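Local coordinates for RNA-induced transcriptional silencing complex protein tas3 (Schizosaccharomyces pombe, PDB 3D1B) that belongs to the core of the RNA-induced transcriptional silencing complex with Ago1 and Chp1, acting in RNA interference, heterochromatin formation and accurate chromosome segregation, at residues 25-30 with 58-63. Numbering follows the deposited sequence.
Sequences LSFFQT and LVFSAS
A buried, mainly apolar contact with no hydrogen bond between the two segments, centred on two phenylalanines, joins residues 25-28, at the short helical turn 26-29, to the last part of helix 52-60 and the turn that follows it in the all-helical C-terminal motif of Tas3. The rings of Phe27 and Phe60 meet obliquely, their planes at 47° and centroids 5.6 Å apart, with the CD2-CE2 side of Phe27 against CD1 and CE1 of Phe60. Chi1 of -178° puts Phe27 CG anti to the backbone N and sends the ring toward 58-63, where its CZ comes within 3.4 Å of Ser63 CB. Ser63 is small enough to let the ring in, and its hydroxyl is spent on the chain itself: OG donates to Phe60 O at 2.7 Å, in the carbonyl plane, while Ser63 N bonds to the same oxygen and closes a type I turn. An alanine in place of Phe27 would probably open a gap between Phe60 and Ser63 and leave the Phe60 ring freer to turn. The branched Leu25 sets CD1 at the edge of the Phe60 ring, 3.9 Å from CZ. Val59 CG1 likewise lies in the plane of the Phe28 ring, 3.9 Å from CE1. Around these side chains, Phe27 and Phe60 both rest on Ile98 of helix 89-105, Leu25 packs on helix 109-122, and Phe28 touches Leu22 of helix 14-23 and Leu38 of helix 32-46.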
loop_
_atom_site.group_PDB
_atom_site.type_symbol
_atom_site.label_atom_id
_atom_site.label_comp_id
_atom_site.label_asym_id
_atom_site.label_seq_id
_atom_site.Cartn_x
_atom_site.Cartn_y
_atom_site.Cartn_z
ATOM N N LEU A 25 14.003 -12.289 8.059
ATOM C CA LEU A 25 14.843 -11.092 8.124
ATOM C C LEU A 25 15.227 -10.833 9.570
ATOM O O LEU A 25 14.382 -10.891 10.456
ATOM C CB LEU A 25 14.088 -9.877 7.582
ATOM C CG LEU A 25 13.877 -9.867 6.071
ATOM C CD1 LEU A 25 12.907 -8.755 5.695
ATOM C CD2 LEU A 25 15.218 -9.681 5.374
ATOM N N SER A 26 16.500 -10.535 9.803
ATOM C CA SER A 26 16.970 -10.269 11.155
ATOM C C SER A 26 16.186 -9.121 11.777
ATOM O O SER A 26 15.861 -9.143 12.968
ATOM C CB SER A 26 18.461 -9.932 11.135
ATOM O OG SER A 26 19.210 -11.029 10.637
ATOM N N PHE A 27 15.879 -8.118 10.961
ATOM C CA PHE A 27 15.131 -6.956 11.421
ATOM C C PHE A 27 13.754 -7.363 11.939
ATOM O O PHE A 27 13.261 -6.818 12.925
ATOM C CB PHE A 27 15.005 -5.951 10.269
ATOM C CG PHE A 27 14.288 -4.679 10.630
ATOM C CD1 PHE A 27 14.717 -3.892 11.696
ATOM C CD2 PHE A 27 13.192 -4.256 9.879
ATOM C CE1 PHE A 27 14.066 -2.696 12.011
ATOM C CE2 PHE A 27 12.533 -3.063 10.183
ATOM C CZ PHE A 27 12.974 -2.283 11.253
ATOM N N PHE A 28 13.126 -8.322 11.269
ATOM C CA PHE A 28 11.816 -8.796 11.685
ATOM C C PHE A 28 11.959 -9.577 12.991
ATOM O O PHE A 28 11.188 -9.385 13.932
ATOM C CB PHE A 28 11.229 -9.719 10.612
ATOM C CG PHE A 28 9.871 -10.267 10.957
ATOM C CD1 PHE A 28 8.711 -9.586 10.589
ATOM C CD2 PHE A 28 9.750 -11.472 11.645
ATOM C CE1 PHE A 28 7.445 -10.101 10.900
ATOM C CE2 PHE A 28 8.493 -11.995 11.961
ATOM C CZ PHE A 28 7.337 -11.311 11.587
ATOM N N GLN A 29 12.970 -10.438 13.044
ATOM C CA GLN A 29 13.198 -11.285 14.212
ATOM C C GLN A 29 13.709 -10.573 15.458
ATOM O O GLN A 29 13.776 -11.182 16.524
ATOM C CB GLN A 29 14.139 -12.438 13.843
ATOM C CG GLN A 29 13.635 -13.258 12.667
ATOM C CD GLN A 29 14.333 -14.597 12.523
ATOM O OE1 GLN A 29 15.464 -14.770 12.966
ATOM N NE2 GLN A 29 13.662 -15.550 11.879
ATOM N N THR A 30 14.094 -9.305 15.333
ATOM C CA THR A 30 14.546 -8.554 16.499
ATOM C C THR A 30 13.447 -7.597 16.954
ATOM O O THR A 30 13.596 -6.904 17.957
ATOM C CB THR A 30 15.843 -7.749 16.219
ATOM O OG1 THR A 30 15.663 -6.906 15.077
ATOM C CG2 THR A 30 17.004 -8.689 15.978
ATOM N N LEU A 58 3.018 -2.193 6.222
ATOM C CA LEU A 58 2.295 -2.196 7.483
ATOM C C LEU A 58 3.111 -2.820 8.603
ATOM O O LEU A 58 3.210 -2.261 9.701
ATOM C CB LEU A 58 0.964 -2.938 7.324
ATOM C CG LEU A 58 -0.031 -2.182 6.442
ATOM C CD1 LEU A 58 -1.269 -3.030 6.199
ATOM C CD2 LEU A 58 -0.406 -0.872 7.128
ATOM N N VAL A 59 3.702 -3.974 8.318
ATOM C CA VAL A 59 4.500 -4.676 9.309
ATOM C C VAL A 59 5.709 -3.868 9.762
ATOM O O VAL A 59 5.970 -3.742 10.961
ATOM C CB VAL A 59 4.962 -6.040 8.765
ATOM C CG1 VAL A 59 5.999 -6.651 9.693
ATOM C CG2 VAL A 59 3.760 -6.971 8.640
ATOM N N PHE A 60 6.449 -3.303 8.817
ATOM C CA PHE A 60 7.615 -2.522 9.204
ATOM C C PHE A 60 7.249 -1.226 9.922
ATOM O O PHE A 60 8.056 -0.688 10.685
ATOM C CB PHE A 60 8.498 -2.231 7.984
ATOM C CG PHE A 60 9.187 -3.447 7.434
ATOM C CD1 PHE A 60 9.598 -4.472 8.280
ATOM C CD2 PHE A 60 9.456 -3.557 6.076
ATOM C CE1 PHE A 60 10.266 -5.591 7.778
ATOM C CE2 PHE A 60 10.127 -4.673 5.568
ATOM C CZ PHE A 60 10.529 -5.689 6.424
ATOM N N SER A 61 6.034 -0.729 9.707
ATOM C CA SER A 61 5.614 0.507 10.365
ATOM C C SER A 61 5.495 0.293 11.870
ATOM O O SER A 61 5.446 1.255 12.641
ATOM C CB SER A 61 4.266 0.996 9.814
ATOM O OG SER A 61 3.180 0.231 10.324
ATOM N N ALA A 62 5.460 -0.973 12.279
ATOM C CA ALA A 62 5.341 -1.323 13.691
ATOM C C ALA A 62 6.689 -1.535 14.366
ATOM O O ALA A 62 6.745 -1.734 15.580
ATOM C CB ALA A 62 4.490 -2.581 13.850
ATOM N N SER A 63 7.769 -1.490 13.592
ATOM C CA SER A 63 9.105 -1.697 14.146
ATOM C C SER A 63 9.437 -0.608 15.153
ATOM O O SER A 63 9.038 0.542 14.991
ATOM C CB SER A 63 10.155 -1.712 13.031
ATOM O OG SER A 63 10.171 -0.484 12.330
#